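Local coordinates for protein diaminopimelate decarboxylase (Methanocaldococcus jannaschii, PDB 1TWI) that specifically catalyses the decarboxylation of meso-diaminopimelate to L-lysine, the last step of lysine biosynthesis, using pyridoxal 5'-phosphate as cofactor, at residues G3-D17 with V34-R46. Sequence-based numbering, arbitrary orientation.
Sequences GNDTVEIKDGRFFID and VMSEEQIKINYNR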
ATOM      1  N   GLY A   3       0.569 -21.440 -16.377  1.00 15.23           N
ATOM      2  CA  GLY A   3       0.572 -21.354 -14.924  1.00 15.54           C
ATOM      3  C   GLY A   3      -0.824 -21.461 -14.289  1.00 14.55           C
ATOM      4  O   GLY A   3      -0.954 -21.773 -13.094  1.00 11.73           O
ATOM      5  N   ASN A   4      -1.882 -21.247 -15.075  1.00 12.91           N
ATOM      6  CA  ASN A   4      -3.247 -21.270 -14.482  1.00 13.47           C
ATOM      7  C   ASN A   4      -3.834 -22.612 -14.858  1.00 12.77           C
ATOM      8  O   ASN A   4      -4.635 -22.772 -15.794  1.00 14.22           O
ATOM      9  CB  ASN A   4      -4.028 -20.092 -15.024  1.00 12.06           C
ATOM     10  CG  ASN A   4      -3.284 -18.769 -14.768  1.00 14.68           C
ATOM     11  OD1 ASN A   4      -3.172 -18.302 -13.586  1.00 14.13           O
ATOM     12  ND2 ASN A   4      -2.754 -18.175 -15.830  1.00  8.96           N
ATOM     13  N   ASP A   5      -3.385 -23.603 -14.123  1.00 12.03           N
ATOM     14  CA  ASP A   5      -3.736 -24.988 -14.448  1.00 13.74           C
ATOM     15  C   ASP A   5      -5.129 -25.478 -14.150  1.00 14.44           C
ATOM     16  O   ASP A   5      -5.536 -26.561 -14.638  1.00 13.40           O
ATOM     17  CB  ASP A   5      -2.720 -25.920 -13.766  1.00 13.53           C
ATOM     18  CG  ASP A   5      -1.285 -25.552 -14.109  1.00 17.26           C
ATOM     19  OD1 ASP A   5      -0.949 -25.634 -15.333  1.00 16.27           O
ATOM     20  OD2 ASP A   5      -0.521 -25.174 -13.165  1.00 14.28           O
ATOM     21  N   THR A   6      -5.877 -24.709 -13.363  1.00 12.99           N
ATOM     22  CA  THR A   6      -7.182 -25.190 -12.970  1.00 13.26           C
ATOM     23  C   THR A   6      -8.327 -24.356 -13.434  1.00 13.43           C
ATOM     24  O   THR A   6      -9.460 -24.542 -12.937  1.00 14.66           O
ATOM     25  CB  THR A   6      -7.257 -25.312 -11.435  1.00 12.84           C
ATOM     26  OG1 THR A   6      -7.247 -23.987 -10.861  1.00 15.90           O
ATOM     27  CG2 THR A   6      -6.047 -26.099 -10.897  1.00 12.61           C
ATOM     28  N   VAL A   7      -8.082 -23.457 -14.379  1.00 12.26           N
ATOM     29  CA  VAL A   7      -9.154 -22.610 -14.876  1.00 12.36           C
ATOM     30  C   VAL A   7      -9.462 -22.967 -16.295  1.00 14.21           C
ATOM     31  O   VAL A   7      -8.641 -23.578 -16.968  1.00 14.01           O
ATOM     32  CB  VAL A   7      -8.806 -21.094 -14.810  1.00 14.30           C
ATOM     33  CG1 VAL A   7      -8.374 -20.724 -13.354  1.00 10.63           C
ATOM     34  CG2 VAL A   7      -7.698 -20.743 -15.814  1.00 14.52           C
ATOM     35  N   GLU A   8     -10.657 -22.632 -16.756  1.00 14.15           N
ATOM     36  CA  GLU A   8     -10.994 -22.955 -18.151  1.00 17.93           C
ATOM     37  C   GLU A   8     -12.163 -22.104 -18.612  1.00 18.13           C
ATOM     38  O   GLU A   8     -12.815 -21.425 -17.820  1.00 16.62           O
ATOM     39  CB  GLU A   8     -11.399 -24.433 -18.280  1.00 17.61           C
ATOM     40  CG  GLU A   8     -12.677 -24.766 -17.547  1.00 22.50           C
ATOM     41  CD  GLU A   8     -12.885 -26.291 -17.324  1.00 27.53           C
ATOM     42  OE1 GLU A   8     -13.036 -27.057 -18.328  1.00 26.63           O
ATOM     43  OE2 GLU A   8     -12.914 -26.717 -16.142  1.00 28.45           O
ATOM     44  N   ILE A   9     -12.428 -22.161 -19.908  1.00 19.04           N
ATOM     45  CA  ILE A   9     -13.569 -21.461 -20.464  1.00 22.56           C
ATOM     46  C   ILE A   9     -14.437 -22.658 -20.836  1.00 24.58           C
ATOM     47  O   ILE A   9     -13.959 -23.591 -21.504  1.00 25.73           O
ATOM     48  CB  ILE A   9     -13.237 -20.656 -21.764  1.00 21.54           C
ATOM     49  CG1 ILE A   9     -12.337 -19.453 -21.462  1.00 22.43           C
ATOM     50  CG2 ILE A   9     -14.534 -20.159 -22.417  1.00 23.03           C
ATOM     51  CD1 ILE A   9     -12.875 -18.494 -20.454  1.00 24.06           C
ATOM     52  N   LYS A  10     -15.663 -22.693 -20.341  1.00 25.45           N
ATOM     53  CA  LYS A  10     -16.597 -23.781 -20.678  1.00 26.93           C
ATOM     54  C   LYS A  10     -17.910 -23.097 -21.010  1.00 27.04           C
ATOM     55  O   LYS A  10     -18.385 -22.214 -20.259  1.00 25.20           O
ATOM     56  CB  LYS A  10     -16.911 -24.716 -19.511  1.00 27.45           C
ATOM     57  CG  LYS A  10     -15.775 -25.544 -19.013  1.00 31.15           C
ATOM     58  CD  LYS A  10     -16.288 -26.766 -18.217  1.00 31.11           C
ATOM     59  CE  LYS A  10     -16.799 -26.397 -16.867  1.00 30.25           C
ATOM     60  NZ  LYS A  10     -17.493 -27.560 -16.266  1.00 31.72           N
ATOM     61  N   ASP A  11     -18.493 -23.509 -22.127  1.00 27.04           N
ATOM     62  CA  ASP A  11     -19.763 -22.956 -22.553  1.00 27.03           C
ATOM     63  C   ASP A  11     -19.768 -21.428 -22.537  1.00 24.32           C
ATOM     64  O   ASP A  11     -20.725 -20.824 -22.056  1.00 23.51           O
ATOM     65  CB  ASP A  11     -20.904 -23.462 -21.664  1.00 31.06           C
ATOM     66  CG  ASP A  11     -21.110 -24.981 -21.765  1.00 37.81           C
ATOM     67  OD1 ASP A  11     -20.174 -25.755 -21.430  1.00 39.70           O
ATOM     68  OD2 ASP A  11     -22.231 -25.403 -22.180  1.00 42.02           O
ATOM     69  N   GLY A  12     -18.698 -20.821 -23.054  1.00 21.56           N
ATOM     70  CA  GLY A  12     -18.630 -19.372 -23.139  1.00 19.00           C
ATOM     71  C   GLY A  12     -18.485 -18.599 -21.827  1.00 17.87           C
ATOM     72  O   GLY A  12     -18.723 -17.389 -21.822  1.00 17.07           O
ATOM     73  N   ARG A  13     -18.151 -19.294 -20.745  1.00 16.84           N
ATOM     74  CA  ARG A  13     -17.945 -18.674 -19.438  1.00 19.13           C
ATOM     75  C   ARG A  13     -16.650 -19.133 -18.793  1.00 16.23           C
ATOM     76  O   ARG A  13     -16.132 -20.230 -19.075  1.00 17.57           O
ATOM     77  CB  ARG A  13     -19.120 -18.975 -18.487  1.00 19.74           C
ATOM     78  CG  ARG A  13     -20.414 -18.414 -19.017  1.00 24.96           C
ATOM     79  CD  ARG A  13     -21.624 -19.139 -18.442  1.00 26.04           C
ATOM     80  NE  ARG A  13     -21.913 -18.763 -17.052  1.00 27.85           N
ATOM     81  CZ  ARG A  13     -22.608 -17.683 -16.655  1.00 27.67           C
ATOM     82  NH1 ARG A  13     -23.109 -16.825 -17.547  1.00 27.18           N
ATOM     83  NH2 ARG A  13     -22.826 -17.484 -15.360  1.00 22.97           N
ATOM     84  N   PHE A  14     -16.128 -18.297 -17.895  1.00 15.80           N
ATOM     85  CA  PHE A  14     -14.879 -18.633 -17.199  1.00 13.58           C
ATOM     86  C   PHE A  14     -15.146 -19.470 -15.942  1.00 12.49           C
ATOM     87  O   PHE A  14     -16.033 -19.146 -15.138  1.00 13.60           O
ATOM     88  CB  PHE A  14     -14.160 -17.313 -16.822  1.00 13.54           C
ATOM     89  CG  PHE A  14     -12.807 -17.496 -16.133  1.00 12.84           C
ATOM     90  CD1 PHE A  14     -11.791 -18.203 -16.749  1.00 13.81           C
ATOM     91  CD2 PHE A  14     -12.538 -16.859 -14.908  1.00 14.36           C
ATOM     92  CE1 PHE A  14     -10.467 -18.275 -16.155  1.00 13.61           C
ATOM     93  CE2 PHE A  14     -11.244 -16.927 -14.308  1.00 14.12           C
ATOM     94  CZ  PHE A  14     -10.215 -17.640 -14.948  1.00 11.90           C
ATOM     95  N   PHE A  15     -14.340 -20.513 -15.745  1.00 12.68           N
ATOM     96  CA  PHE A  15     -14.443 -21.408 -14.572  1.00 12.74           C
ATOM     97  C   PHE A  15     -13.129 -21.512 -13.785  1.00 13.67           C
ATOM     98  O   PHE A  15     -12.055 -21.488 -14.397  1.00 14.41           O
ATOM     99  CB  PHE A  15     -14.851 -22.846 -15.004  1.00 12.46           C
ATOM    100  CG  PHE A  15     -16.355 -22.964 -15.377  1.00 15.85           C
ATOM    101  CD1 PHE A  15     -16.830 -22.449 -16.582  1.00 17.65           C
ATOM    102  CD2 PHE A  15     -17.251 -23.552 -14.506  1.00 15.94           C
ATOM    103  CE1 PHE A  15     -18.203 -22.526 -16.917  1.00 19.35           C
ATOM    104  CE2 PHE A  15     -18.643 -23.649 -14.816  1.00 17.88           C
ATOM    105  CZ  PHE A  15     -19.114 -23.140 -16.016  1.00 19.44           C
ATOM    106  N   ILE A  16     -13.209 -21.648 -12.453  1.00 13.49           N
ATOM    107  CA  ILE A  16     -12.006 -21.832 -11.613  1.00 13.09           C
ATOM    108  C   ILE A  16     -12.314 -23.077 -10.819  1.00 14.31           C
ATOM    109  O   ILE A  16     -13.307 -23.099 -10.072  1.00 14.88           O
ATOM    110  CB  ILE A  16     -11.770 -20.637 -10.612  1.00 13.44           C
ATOM    111  CG1 ILE A  16     -11.604 -19.330 -11.422  1.00 12.01           C
ATOM    112  CG2 ILE A  16     -10.519 -20.984  -9.672  1.00 11.06           C
ATOM    113  CD1 ILE A  16     -11.882 -18.048 -10.661  1.00 13.56           C
ATOM    114  N   ASP A  17     -11.499 -24.120 -10.990  1.00 12.83           N
ATOM    115  CA  ASP A  17     -11.741 -25.388 -10.312  1.00 14.01           C
ATOM    116  C   ASP A  17     -13.131 -25.952 -10.573  1.00 14.76           C
ATOM    117  O   ASP A  17     -13.708 -26.639  -9.711  1.00 12.94           O
ATOM    118  CB  ASP A  17     -11.549 -25.263  -8.812  1.00 16.27           C
ATOM    119  CG  ASP A  17     -10.094 -25.185  -8.438  1.00 16.42           C
ATOM    120  OD1 ASP A  17      -9.271 -25.877  -9.079  1.00 15.63           O
ATOM    121  OD2 ASP A  17      -9.769 -24.455  -7.486  1.00 18.51           O
ATOM    122  N   VAL A  34     -10.497 -15.104  -5.416  1.00 10.32           N
ATOM    123  CA  VAL A  34     -10.839 -16.536  -5.448  1.00  9.70           C
ATOM    124  C   VAL A  34      -9.449 -17.239  -5.413  1.00  9.80           C
ATOM    125  O   VAL A  34      -8.569 -16.992  -6.270  1.00 11.24           O
ATOM    126  CB  VAL A  34     -11.594 -16.911  -6.763  1.00  9.87           C
ATOM    127  CG1 VAL A  34     -11.933 -18.462  -6.813  1.00  9.81           C
ATOM    128  CG2 VAL A  34     -12.905 -16.075  -6.855  1.00  8.37           C
ATOM    129  N   MET A  35      -9.257 -18.132  -4.464  1.00  9.88           N
ATOM    130  CA  MET A  35      -8.002 -18.838  -4.355  1.00  9.57           C
ATOM    131  C   MET A  35      -8.293 -20.269  -4.699  1.00  8.70           C
ATOM    132  O   MET A  35      -9.186 -20.863  -4.080  1.00  8.80           O
ATOM    133  CB  MET A  35      -7.469 -18.762  -2.908  1.00 12.03           C
ATOM    134  CG  MET A  35      -6.989 -17.327  -2.532  1.00 13.63           C
ATOM    135  SD  MET A  35      -5.518 -16.774  -3.539  1.00 14.16           S
ATOM    136  CE  MET A  35      -4.252 -17.782  -2.913  1.00 12.33           C
ATOM    137  N   SER A  36      -7.537 -20.839  -5.645  1.00  8.93           N
ATOM    138  CA  SER A  36      -7.737 -22.259  -6.054  1.00  9.88           C
ATOM    139  C   SER A  36      -6.892 -23.175  -5.162  1.00 11.96           C
ATOM    140  O   SER A  36      -5.634 -23.134  -5.176  1.00 11.15           O
ATOM    141  CB  SER A  36      -7.308 -22.477  -7.527  1.00  9.43           C
ATOM    142  OG  SER A  36      -7.264 -23.874  -7.818  1.00 11.01           O
ATOM    143  N   GLU A  37      -7.569 -24.012  -4.379  1.00 11.36           N
ATOM    144  CA  GLU A  37      -6.857 -24.918  -3.503  1.00 10.70           C
ATOM    145  C   GLU A  37      -6.041 -25.898  -4.333  1.00 11.42           C
ATOM    146  O   GLU A  37      -4.896 -26.190  -4.000  1.00 11.49           O
ATOM    147  CB  GLU A  37      -7.851 -25.697  -2.631  1.00 12.13           C
ATOM    148  CG  GLU A  37      -7.186 -26.777  -1.762  1.00 14.15           C
ATOM    149  CD  GLU A  37      -8.234 -27.427  -0.876  1.00 18.15           C
ATOM    150  OE1 GLU A  37      -8.396 -26.997   0.274  1.00 19.12           O
ATOM    151  OE2 GLU A  37      -8.943 -28.330  -1.336  1.00 20.40           O
ATOM    152  N   GLU A  38      -6.615 -26.425  -5.413  1.00 10.76           N
ATOM    153  CA  GLU A  38      -5.843 -27.379  -6.236  1.00 12.54           C
ATOM    154  C   GLU A  38      -4.620 -26.693  -6.894  1.00 11.45           C
ATOM    155  O   GLU A  38      -3.565 -27.303  -7.032  1.00 12.09           O
ATOM    156  CB  GLU A  38      -6.768 -27.992  -7.321  1.00 14.70           C
ATOM    157  CG  GLU A  38      -6.112 -28.987  -8.300  1.00 19.35           C
ATOM    158  CD  GLU A  38      -5.579 -30.281  -7.656  1.00 23.68           C
ATOM    159  OE1 GLU A  38      -5.995 -30.662  -6.530  1.00 23.02           O
ATOM    160  OE2 GLU A  38      -4.733 -30.931  -8.320  1.00 26.89           O
ATOM    161  N   GLN A  39      -4.750 -25.452  -7.350  1.00 10.93           N
ATOM    162  CA  GLN A  39      -3.573 -24.825  -7.940  1.00 10.62           C
ATOM    163  C   GLN A  39      -2.414 -24.721  -6.883  1.00 11.73           C
ATOM    164  O   GLN A  39      -1.223 -24.864  -7.225  1.00 11.81           O
ATOM    165  CB  GLN A  39      -3.905 -23.402  -8.454  1.00 10.78           C
ATOM    166  CG  GLN A  39      -2.714 -22.762  -9.162  1.00  8.93           C
ATOM    167  CD  GLN A  39      -2.353 -23.551 -10.429  1.00  8.80           C
ATOM    168  OE1 GLN A  39      -1.289 -24.214 -10.517  1.00 13.40           O
ATOM    169  NE2 GLN A  39      -3.255 -23.529 -11.387  1.00  7.25           N
ATOM    170  N   ILE A  40      -2.748 -24.410  -5.619  1.00  9.45           N
ATOM    171  CA  ILE A  40      -1.710 -24.341  -4.589  1.00 10.10           C
ATOM    172  C   ILE A  40      -1.085 -25.732  -4.414  1.00 11.70           C
ATOM    173  O   ILE A  40       0.160 -25.860  -4.285  1.00 10.59           O
ATOM    174  CB  ILE A  40      -2.266 -23.832  -3.211  1.00 10.93           C
ATOM    175  CG1 ILE A  40      -2.735 -22.376  -3.351  1.00  8.58           C
ATOM    176  CG2 ILE A  40      -1.157 -23.914  -2.119  1.00  9.71           C
ATOM    177  CD1 ILE A  40      -3.462 -21.801  -2.131  1.00  8.76           C
ATOM    178  N   LYS A  41      -1.909 -26.782  -4.404  1.00 10.76           N
ATOM    179  CA  LYS A  41      -1.339 -28.138  -4.264  1.00 13.45           C
ATOM    180  C   LYS A  41      -0.449 -28.448  -5.447  1.00 11.50           C
ATOM    181  O   LYS A  41       0.627 -29.060  -5.285  1.00 11.81           O
ATOM    182  CB  LYS A  41      -2.432 -29.226  -4.202  1.00 14.97           C
ATOM    183  CG  LYS A  41      -3.378 -29.102  -2.964  1.00 19.29           C
ATOM    184  CD  LYS A  41      -4.342 -30.330  -2.972  1.00 23.91           C
ATOM    185  CE  LYS A  41      -5.583 -30.034  -2.201  1.00 27.63           C
ATOM    186  NZ  LYS A  41      -5.264 -29.759  -0.775  1.00 30.50           N
ATOM    187  N   ILE A  42      -0.878 -28.047  -6.627  1.00 12.66           N
ATOM    188  CA  ILE A  42      -0.018 -28.284  -7.823  1.00 12.25           C
ATOM    189  C   ILE A  42       1.318 -27.534  -7.716  1.00 12.90           C
ATOM    190  O   ILE A  42       2.406 -28.106  -7.973  1.00 10.41           O
ATOM    191  CB  ILE A  42      -0.732 -27.811  -9.108  1.00 11.98           C
ATOM    192  CG1 ILE A  42      -1.845 -28.831  -9.428  1.00 11.39           C
ATOM    193  CG2 ILE A  42       0.335 -27.608 -10.269  1.00 11.16           C
ATOM    194  CD1 ILE A  42      -2.878 -28.357 -10.447  1.00 18.71           C
ATOM    195  N   ASN A  43       1.255 -26.259  -7.319  1.00 12.25           N
ATOM    196  CA  ASN A  43       2.510 -25.486  -7.235  1.00 11.89           C
ATOM    197  C   ASN A  43       3.458 -26.088  -6.187  1.00 11.36           C
ATOM    198  O   ASN A  43       4.669 -26.178  -6.405  1.00 11.60           O
ATOM    199  CB  ASN A  43       2.198 -23.996  -6.906  1.00 11.03           C
ATOM    200  CG  ASN A  43       1.456 -23.286  -8.044  1.00 11.96           C
ATOM    201  OD1 ASN A  43       1.399 -23.798  -9.175  1.00 12.43           O
ATOM    202  ND2 ASN A  43       0.881 -22.105  -7.761  1.00 10.37           N
ATOM    203  N   TYR A  44       2.897 -26.492  -5.042  1.00 11.14           N
ATOM    204  CA  TYR A  44       3.684 -27.061  -3.978  1.00 10.83           C
ATOM    205  C   TYR A  44       4.280 -28.395  -4.436  1.00 12.03           C
ATOM    206  O   TYR A  44       5.457 -28.676  -4.224  1.00 11.99           O
ATOM    207  CB  TYR A  44       2.809 -27.332  -2.739  1.00 11.35           C
ATOM    208  CG  TYR A  44       3.603 -27.915  -1.598  1.00 12.65           C
ATOM    209  CD1 TYR A  44       4.571 -27.153  -0.946  1.00 13.73           C
ATOM    210  CD2 TYR A  44       3.430 -29.230  -1.209  1.00 14.47           C
ATOM    211  CE1 TYR A  44       5.356 -27.704   0.076  1.00 14.95           C
ATOM    212  CE2 TYR A  44       4.199 -29.796  -0.195  1.00 14.53           C
ATOM    213  CZ  TYR A  44       5.157 -29.022   0.444  1.00 16.61           C
ATOM    214  OH  TYR A  44       5.903 -29.573   1.468  1.00 16.74           O
ATOM    215  N   ASN A  45       3.446 -29.238  -5.030  1.00 12.94           N
ATOM    216  CA  ASN A  45       3.913 -30.548  -5.498  1.00 13.51           C
ATOM    217  C   ASN A  45       5.012 -30.402  -6.576  1.00 12.18           C
ATOM    218  O   ASN A  45       5.842 -31.292  -6.689  1.00 12.49           O
ATOM    219  CB  ASN A  45       2.779 -31.356  -6.088  1.00 17.52           C
ATOM    220  CG  ASN A  45       1.780 -31.848  -5.019  1.00 23.50           C
ATOM    221  OD1 ASN A  45       2.095 -31.892  -3.804  1.00 27.19           O
ATOM    222  ND2 ASN A  45       0.584 -32.238  -5.475  1.00 25.27           N
ATOM    223  N   ARG A  46       4.994 -29.324  -7.371  1.00 11.12           N
ATOM    224  CA  ARG A  46       6.051 -29.137  -8.352  1.00 12.94           C
ATOM    225  C   ARG A  46       7.420 -28.973  -7.647  1.00 13.79           C
ATOM    226  O   ARG A  46       8.495 -29.446  -8.143  1.00 13.37           O
ATOM    227  CB  ARG A  46       5.752 -27.921  -9.240  1.00 13.73           C
ATOM    228  CG  ARG A  46       4.819 -28.291 -10.415  1.00 13.68           C
ATOM    229  CD  ARG A  46       4.336 -27.053 -11.194  1.00 14.38           C
ATOM    230  NE  ARG A  46       3.409 -27.452 -12.252  1.00 12.70           N
ATOM    231  CZ  ARG A  46       2.465 -26.661 -12.771  1.00 14.17           C
ATOM    232  NH1 ARG A  46       2.321 -25.421 -12.340  1.00 11.33           N
ATOM    233  NH2 ARG A  46       1.611 -27.140 -13.693  1.00 12.53           N
TER
HETATM  234  O   HOH W   1       1.323 -22.501 -11.521  1.00 16.00           O
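Ser36, the N-cap of the long helix 37-58, is met by Thr6 and Asp17 from the base of the N-terminal beta hairpin, whose strands 7-10 and 13-16 are joined by a type I' turn. In this fold-type III pyridoxal-phosphate decarboxylase the helix leads from strand 32-36 of the beta domain to strand 62-67 of the TIM barrel, so the hairpin packs where the chain passes between domains. Ser36 OG stands anti to its own backbone N (chi1 169°), and there it accepts the capping bond from Gln39 N at 3.0 Å. Towards the hairpin, Ser36 OG donates to Asp17 OD2 at 2.6 Å. Thr6 OG1 in turn donates to Ser36 OG at 3.0 Å, the third bond gripping this buried hydroxyl. Asp17 OD2 is approached on its syn side and is also bonded to Thr406 OG1 of the neighbouring strand 402-407.

One residue before Asp17 and two before Ser36, Ile16 and Val34 reach tip to tip, Ile16 CD1 3.9 Å from Val34 CG1. On the helix side, the methyl CG2 of Thr6 rests against CG of Glu38 and CD1 of Ile42.

Further along, the type I turn 4-7 brings Asp5 to the helix for a salt bridge with Arg46. Arg46, extended from CG to NE, lays one guanidinium face over Ile42 CG2 and turns its end to the carboxylate, the planes 77° apart. Its NH1 at 3.0 Å and NH2 at 2.9 Å from Asp5 OD2 reach that oxygen from the same carboxylate face, both bonds bent (132°) and OD2 tilted off the guanidinium plane.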